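Carbamate kinase (Mycoplasma penetrans, PDB 4AXS) probably acts as a carbamate kinase of the amino acid kinase family, interconverting carbamoyl phosphate and ADP with carbamate and ATP. Local coordinates at residues G32-G37 and N70-G75; D38-Q43 and Q104-Y109; H110-I115 and K126-F131. One frame throughout, in Å; residues are numbered along the deposited sequence.

From the N terminus, strand 27-31 runs into the loop 32-37, where contact 1 opens; it closes at 70-75, after helices 40-46 and 48-59 and strand 64-68, and joins the loop to the start of helix 71-83. Contact 2 opens within that span, at 38-43, and closes beyond it on helix 96-121, so contacts 1 and 2 cross. They also touch, Gln-43 packing on both Gln-73 and Leu-36. Contact 3 follows in series and is local: the same long helix, now at 110-115, meets segment 126-131, which holds strand 128-130, after a short connection. Gln-43 and His-110 bridge contacts 2 and 3, both of which reach the second subunit.

Contact 1: G32-G37 and N70-G75. With SO4 (sulfate ion), chain B; SO4 (sulfate ion), chain C.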
# COMPACT_ATOMS: atom_id res chain seq x y z
N GLY A 32 -6.56 -14.64 7.90
CA GLY A 32 -6.27 -15.44 6.73
C GLY A 32 -6.82 -14.85 5.45
O GLY A 32 -7.83 -14.17 5.46
N GLY A 33 -6.14 -15.13 4.34
CA GLY A 33 -6.60 -14.75 3.02
C GLY A 33 -7.92 -15.38 2.60
O GLY A 33 -8.68 -14.77 1.84
N ASN A 34 -8.22 -16.59 3.09
CA ASN A 34 -9.49 -17.22 2.72
C ASN A 34 -10.66 -16.50 3.38
O ASN A 34 -11.79 -16.56 2.89
CB ASN A 34 -9.51 -18.71 3.09
CG ASN A 34 -8.31 -19.47 2.56
OD1 ASN A 34 -7.80 -19.20 1.46
ND2 ASN A 34 -7.84 -20.45 3.34
N ALA A 35 -10.39 -15.81 4.48
CA ALA A 35 -11.41 -15.01 5.15
C ALA A 35 -11.73 -13.70 4.41
O ALA A 35 -12.68 -12.99 4.77
CB ALA A 35 -10.99 -14.71 6.57
N LEU A 36 -10.95 -13.36 3.37
CA LEU A 36 -11.22 -12.14 2.62
C LEU A 36 -11.98 -12.42 1.31
O LEU A 36 -12.42 -11.48 0.62
CB LEU A 36 -9.94 -11.32 2.39
CG LEU A 36 -9.26 -10.76 3.65
CD1 LEU A 36 -7.82 -10.35 3.39
CD2 LEU A 36 -10.04 -9.60 4.28
N GLY A 37 -12.14 -13.70 0.97
CA GLY A 37 -13.02 -14.06 -0.12
C GLY A 37 -12.43 -14.24 -1.51
O GLY A 37 -11.25 -14.55 -1.67
N ASN A 70 -2.83 -13.30 1.98
CA ASN A 70 -3.19 -12.88 0.63
C ASN A 70 -3.13 -13.98 -0.42
O ASN A 70 -3.04 -13.70 -1.61
CB ASN A 70 -2.30 -11.73 0.20
CG ASN A 70 -0.92 -12.18 -0.23
OD1 ASN A 70 -0.44 -13.25 0.19
ND2 ASN A 70 -0.27 -11.38 -1.09
N GLY A 71 -3.18 -15.24 0.02
CA GLY A 71 -3.12 -16.37 -0.89
C GLY A 71 -4.03 -16.19 -2.09
O GLY A 71 -3.57 -16.14 -3.23
N PRO A 72 -5.34 -16.10 -1.84
CA PRO A 72 -6.27 -15.98 -2.96
C PRO A 72 -6.13 -14.65 -3.73
O PRO A 72 -6.18 -14.62 -4.96
CB PRO A 72 -7.65 -16.07 -2.28
CG PRO A 72 -7.41 -16.67 -0.94
CD PRO A 72 -6.03 -16.23 -0.55
N GLN A 73 -5.94 -13.54 -3.01
CA GLN A 73 -6.00 -12.24 -3.66
C GLN A 73 -4.82 -12.04 -4.59
O GLN A 73 -4.98 -11.49 -5.67
CB GLN A 73 -6.07 -11.10 -2.64
CG GLN A 73 -7.30 -11.16 -1.73
CD GLN A 73 -7.31 -12.40 -0.82
OE1 GLN A 73 -6.27 -13.01 -0.54
NE2 GLN A 73 -8.50 -12.75 -0.34
N VAL A 74 -3.64 -12.49 -4.16
CA VAL A 74 -2.45 -12.30 -4.97
C VAL A 74 -2.51 -13.22 -6.18
O VAL A 74 -2.16 -12.82 -7.29
CB VAL A 74 -1.13 -12.49 -4.17
CG1 VAL A 74 -0.91 -13.97 -3.79
CG2 VAL A 74 0.05 -11.97 -4.98
N GLY A 75 -2.99 -14.43 -5.97
CA GLY A 75 -3.26 -15.34 -7.06
C GLY A 75 -4.23 -14.78 -8.10
O GLY A 75 -4.00 -14.92 -9.29
S SO4 B . -3.18 -17.25 3.72
O1 SO4 B . -2.10 -17.06 2.75
O2 SO4 B . -3.94 -16.00 3.76
O3 SO4 B . -4.09 -18.34 3.35
O4 SO4 B . -2.63 -17.61 5.04
S SO4 C . -7.21 -20.30 7.25
O1 SO4 C . -7.55 -20.79 8.58
O2 SO4 C . -8.44 -20.27 6.46
O3 SO4 C . -6.61 -18.97 7.37
O4 SO4 C . -6.22 -21.20 6.62
O HOH W 1 -10.89 -11.32 -2.02
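The flat amide of Gln-73 meets the turn 32-37 mainly through NE2. Over one face lies CB of Leu-36, 3.4 Å from NE2; on the opposite side is CB of its own neighbour Pro-72. At the edge, NE2 donates to Gly-33 O at 3.0 Å, nearly straight (165°) and close to the amide plane, while a water near that plane accepts from NE2 and donates to Leu-36 O. A side chain bent at chi2 (65°) brings the amide back against the turn, and glutamine suits the place because one NH2 can serve two acceptors. Gly-33 O is gripped twice, since Leu-36 N also donates to it.

Pro-72 lays CG 3.6 Å from Gly-33 O. The side chain of Asn-34 crosses that of Pro-72 at about a right angle, with OD1 3.5 Å from Pro-72 CG, and its ND2 donates to a sulfate oxygen at 3.2 Å. With no side chain, Gly-33 lets its CA come within 4.6 Å of Asn-70 CA, and Gly-37 takes a positive phi (94°) that glycine tolerates easily. A second sulfate lies between Gly-33 N, where the very short distance is doubtful, and Gly-71 N, which bonds it weakly; Lys-232 and Thr-252 supply further sulfate bonds. Glycine-rich loop and helix N terminus converging on an anion are consistent with the phosphate-binding site of amino acid kinases.

Contact 2: D38-Q43 and Q104-Y109; sequences DNPSQQ and QGYIGY
Tyr-106 reaches across from helix 96-121 to Pro-40 and Gln-43, its length spanning the distance between the helices and packing the capped first turn of helix 40-46 against the long helix of an amino acid kinase fold, close to the subunit interface. Van der Waals contacts come first. Pro-40 meets the hydroxyl end of Tyr-106 at the ring edge, the two side chains crossing at about a right angle: its CA lies near the ring plane, 3.0 Å from Tyr-106 OH, and the apolar pair is Pro-40 CB with Tyr-106 CE1 at 4.1 Å. Proline suits a first helical turn, where its missing N-H costs no helix bond, and its compact ring lies against the phenol oxygen. Ala-92 and Leu-93 of the second subunit pack on Asn-39 and Pro-40, and Met-102 of that subunit on Tyr-106.

The amide against the ring is the second kind of contact. Gln-43 is extended, with CG opposite the backbone N (chi1 -172°), and meets the tyrosine from the opposite direction. Its OE1 sits over one ring face, though the modelled approach is too close to be trusted, and the amide and ring planes are 38° apart. NE2 of Gln-43 lies 3.5 Å from Ile-107 CG1.

Polar bonds do not join the two segments. Glutamine's length carries its amide over the ring to His-110, one turn after Tyr-106, where OE1 is hydrogen-bonded to ND1; the imidazole also meets the tyrosine ring. Within 38-43, the N-cap residue Asn-39 holds the helix start: its OD1 accepts from Gln-42 N at 2.6 Å, with an N-H...O angle of 160°.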
# COMPACT_ATOMS: atom_id res chain seq x y z
N ASP A 38 -13.27 -14.03 -2.52
CA ASP A 38 -12.96 -14.39 -3.90
C ASP A 38 -12.96 -13.18 -4.84
O ASP A 38 -12.29 -13.19 -5.88
CB ASP A 38 -14.02 -15.38 -4.40
CG ASP A 38 -13.50 -16.80 -4.50
OD1 ASP A 38 -13.05 -17.35 -3.47
OD2 ASP A 38 -13.55 -17.36 -5.62
N ASN A 39 -13.73 -12.16 -4.49
CA ASN A 39 -13.87 -11.01 -5.35
C ASN A 39 -13.93 -9.77 -4.51
O ASN A 39 -14.23 -9.84 -3.31
CB ASN A 39 -15.12 -11.14 -6.24
CG ASN A 39 -16.40 -11.36 -5.43
OD1 ASN A 39 -16.59 -10.80 -4.35
ND2 ASN A 39 -17.29 -12.19 -5.96
N PRO A 40 -13.63 -8.61 -5.12
CA PRO A 40 -13.70 -7.35 -4.37
C PRO A 40 -15.08 -7.24 -3.74
O PRO A 40 -15.22 -6.93 -2.55
CB PRO A 40 -13.54 -6.28 -5.46
CG PRO A 40 -12.89 -6.98 -6.61
CD PRO A 40 -13.37 -8.40 -6.56
N SER A 41 -16.09 -7.53 -4.56
CA SER A 41 -17.48 -7.39 -4.13
C SER A 41 -17.63 -7.87 -2.71
O SER A 41 -18.05 -7.11 -1.85
CB SER A 41 -18.42 -8.16 -5.06
OG SER A 41 -18.47 -7.61 -6.37
N GLN A 42 -17.26 -9.14 -2.48
CA GLN A 42 -17.47 -9.78 -1.18
C GLN A 42 -16.36 -9.50 -0.17
O GLN A 42 -16.60 -9.50 1.05
CB GLN A 42 -17.70 -11.29 -1.33
CG GLN A 42 -16.47 -12.09 -1.74
CD GLN A 42 -16.73 -13.60 -1.79
OE1 GLN A 42 -16.35 -14.33 -0.89
NE2 GLN A 42 -17.39 -14.06 -2.86
N GLN A 43 -15.14 -9.25 -0.66
CA GLN A 43 -14.04 -8.86 0.20
C GLN A 43 -14.44 -7.60 0.97
O GLN A 43 -14.19 -7.50 2.18
CB GLN A 43 -12.74 -8.62 -0.61
CG GLN A 43 -11.49 -8.39 0.26
CD GLN A 43 -10.19 -8.21 -0.55
OE1 GLN A 43 -9.96 -7.17 -1.17
NE2 GLN A 43 -9.33 -9.22 -0.50
N GLN A 104 -1.45 -6.12 -1.60
CA GLN A 104 -1.44 -5.34 -0.35
C GLN A 104 -2.30 -4.08 -0.44
O GLN A 104 -3.06 -3.78 0.48
CB GLN A 104 -0.01 -4.96 0.05
CG GLN A 104 0.78 -6.10 0.67
CD GLN A 104 2.14 -5.66 1.18
OE1 GLN A 104 2.26 -4.76 1.99
NE2 GLN A 104 3.17 -6.33 0.71
N GLY A 105 -2.18 -3.35 -1.54
CA GLY A 105 -2.92 -2.12 -1.70
C GLY A 105 -4.37 -2.40 -2.03
O GLY A 105 -5.27 -1.59 -1.74
N TYR A 106 -4.61 -3.55 -2.64
CA TYR A 106 -5.97 -3.97 -2.89
C TYR A 106 -6.63 -4.29 -1.55
O TYR A 106 -7.68 -3.75 -1.21
CB TYR A 106 -5.99 -5.15 -3.87
CG TYR A 106 -7.29 -5.93 -3.92
CD1 TYR A 106 -8.51 -5.27 -4.05
CD2 TYR A 106 -7.29 -7.33 -3.85
CE1 TYR A 106 -9.70 -5.99 -4.11
CE2 TYR A 106 -8.46 -8.05 -3.91
CZ TYR A 106 -9.67 -7.37 -4.04
OH TYR A 106 -10.85 -8.07 -4.09
N ILE A 107 -5.98 -5.12 -0.75
CA ILE A 107 -6.55 -5.47 0.54
C ILE A 107 -6.48 -4.34 1.57
O ILE A 107 -7.41 -4.13 2.34
CB ILE A 107 -5.90 -6.75 1.12
CG1 ILE A 107 -6.11 -7.94 0.17
CG2 ILE A 107 -6.47 -7.06 2.50
CD1 ILE A 107 -5.00 -8.95 0.20
N GLY A 108 -5.37 -3.60 1.58
CA GLY A 108 -5.19 -2.57 2.58
C GLY A 108 -6.28 -1.52 2.45
O GLY A 108 -6.75 -0.94 3.43
N TYR A 109 -6.70 -1.29 1.22
CA TYR A 109 -7.79 -0.38 0.95
C TYR A 109 -9.07 -0.81 1.66
O TYR A 109 -9.69 -0.02 2.39
CB TYR A 109 -7.99 -0.24 -0.56
CG TYR A 109 -9.33 0.28 -0.97
CD1 TYR A 109 -9.88 1.42 -0.38
CD2 TYR A 109 -10.05 -0.34 -1.99
CE1 TYR A 109 -11.12 1.91 -0.78
CE2 TYR A 109 -11.27 0.14 -2.39
CZ TYR A 109 -11.80 1.26 -1.79
OH TYR A 109 -13.03 1.71 -2.21

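Contact 3: H110-I115 and K126-F131; sequences HMLTAI and KDVLYF
Leu-112 and Ile-115, one turn apart on helix 96-121, pack on Val-128 of strand 128-130. The short axes are 8.5 Å apart and almost exactly antiparallel (176°), a helix laid along a strand in an alpha/beta layer.

Branched aliphatic groups carry the apolar contact. CG1 of Val-128 lies 3.7 Å from Leu-112 CD1 and also 3.7 Å from Ile-115 CD1; the nearer approach of Ile-115 CG2 is doubtful, because that methyl is crowded by its own helix. Leucine, with CG anti to N (chi1 -151°), carries CD1 beyond the valine to 4.3 Å from Tyr-130 CB. Valine suits the strand, its CG1 touching both Leu-112 and Ile-115.

Against the backbone, Leu-112 CD1 rests 3.4 Å from Val-128 O. Polar bonds occur around the contact: Leu-129 pairs through its backbone with strand 205-207, Tyr-130 OH with His-68, and Thr-113 with Gln-134 of the second subunit, whose Leu-132 packs on Leu-112.

No hydrogen bond joins the two segments, so shape and burial of hydrocarbon hold helix to strand, while directed bonds to neighbouring elements fix the strand's position.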
# COMPACT_ATOMS: atom_id res chain seq x y z
N HIS A 110 -9.48 -2.06 1.45
CA HIS A 110 -10.71 -2.56 2.07
C HIS A 110 -10.62 -2.56 3.60
O HIS A 110 -11.53 -2.10 4.28
CB HIS A 110 -11.08 -3.94 1.54
CG HIS A 110 -11.74 -3.91 0.20
ND1 HIS A 110 -11.53 -4.89 -0.75
CD2 HIS A 110 -12.63 -3.05 -0.34
CE1 HIS A 110 -12.26 -4.62 -1.82
NE2 HIS A 110 -12.93 -3.51 -1.60
N MET A 111 -9.52 -3.03 4.14
CA MET A 111 -9.32 -2.98 5.58
C MET A 111 -9.31 -1.55 6.13
O MET A 111 -9.96 -1.27 7.14
CB MET A 111 -8.07 -3.77 5.99
CG MET A 111 -8.16 -5.26 5.60
SD MET A 111 -6.83 -6.31 6.22
CE MET A 111 -7.20 -6.30 7.96
N LEU A 112 -8.61 -0.64 5.46
CA LEU A 112 -8.48 0.74 5.92
C LEU A 112 -9.83 1.44 6.07
O LEU A 112 -10.07 2.13 7.06
CB LEU A 112 -7.60 1.55 4.98
CG LEU A 112 -6.85 2.70 5.64
CD1 LEU A 112 -6.08 2.18 6.85
CD2 LEU A 112 -5.91 3.34 4.62
N THR A 113 -10.71 1.27 5.09
CA THR A 113 -12.05 1.81 5.24
C THR A 113 -12.73 1.16 6.44
O THR A 113 -13.09 1.83 7.42
CB THR A 113 -12.93 1.53 4.01
OG1 THR A 113 -12.38 2.18 2.86
CG2 THR A 113 -14.32 2.06 4.24
N ALA A 114 -12.88 -0.16 6.37
CA ALA A 114 -13.72 -0.91 7.30
C ALA A 114 -13.35 -0.68 8.76
O ALA A 114 -14.22 -0.47 9.61
CB ALA A 114 -13.69 -2.37 6.96
N ILE A 115 -12.06 -0.71 9.06
CA ILE A 115 -11.66 -0.62 10.45
C ILE A 115 -11.75 0.82 10.93
O ILE A 115 -12.06 1.08 12.10
CB ILE A 115 -10.26 -1.20 10.70
CG1 ILE A 115 -9.82 -0.94 12.13
CG2 ILE A 115 -9.26 -0.57 9.74
CD1 ILE A 115 -8.37 -1.24 12.37
N LYS A 126 -8.83 7.65 16.41
CA LYS A 126 -7.54 6.98 16.25
C LYS A 126 -7.20 6.90 14.77
O LYS A 126 -8.09 6.69 13.94
CB LYS A 126 -7.62 5.56 16.81
CG LYS A 126 -6.68 5.30 17.96
CD LYS A 126 -6.99 3.99 18.65
CE LYS A 126 -6.17 3.87 19.93
NZ LYS A 126 -6.21 5.14 20.72
N ASP A 127 -5.93 7.06 14.42
CA ASP A 127 -5.56 6.93 13.02
C ASP A 127 -5.26 5.49 12.63
O ASP A 127 -4.31 4.88 13.17
CB ASP A 127 -4.39 7.85 12.68
CG ASP A 127 -4.82 9.29 12.44
OD1 ASP A 127 -5.96 9.50 11.96
OD2 ASP A 127 -4.02 10.20 12.73
N VAL A 128 -6.06 4.94 11.71
CA VAL A 128 -5.76 3.64 11.13
C VAL A 128 -4.80 3.81 9.95
O VAL A 128 -5.07 4.60 9.04
CB VAL A 128 -7.01 2.87 10.66
CG1 VAL A 128 -6.66 1.42 10.40
CG2 VAL A 128 -8.12 2.94 11.70
N LEU A 129 -3.70 3.06 9.97
CA LEU A 129 -2.64 3.14 8.95
C LEU A 129 -2.44 1.80 8.22
O LEU A 129 -2.64 0.74 8.80
CB LEU A 129 -1.32 3.54 9.62
CG LEU A 129 -0.97 5.02 9.79
CD1 LEU A 129 -2.21 5.90 9.77
CD2 LEU A 129 -0.16 5.24 11.07
N TYR A 130 -2.04 1.85 6.94
CA TYR A 130 -1.64 0.66 6.20
C TYR A 130 -0.28 0.87 5.59
O TYR A 130 -0.15 1.62 4.62
CB TYR A 130 -2.63 0.26 5.08
CG TYR A 130 -2.33 -1.12 4.52
CD1 TYR A 130 -1.28 -1.33 3.61
CD2 TYR A 130 -3.06 -2.23 4.94
CE1 TYR A 130 -0.99 -2.59 3.13
CE2 TYR A 130 -2.78 -3.50 4.47
CZ TYR A 130 -1.75 -3.69 3.58
OH TYR A 130 -1.49 -4.96 3.12
N PHE A 131 0.74 0.23 6.15
CA PHE A 131 2.08 0.29 5.60
C PHE A 131 2.30 -0.80 4.56
O PHE A 131 2.20 -1.99 4.85
CB PHE A 131 3.13 0.14 6.70
CG PHE A 131 2.98 1.10 7.82
CD1 PHE A 131 2.20 0.79 8.92
CD2 PHE A 131 3.62 2.33 7.80
CE1 PHE A 131 2.05 1.68 9.97
CE2 PHE A 131 3.48 3.23 8.85
CZ PHE A 131 2.69 2.90 9.93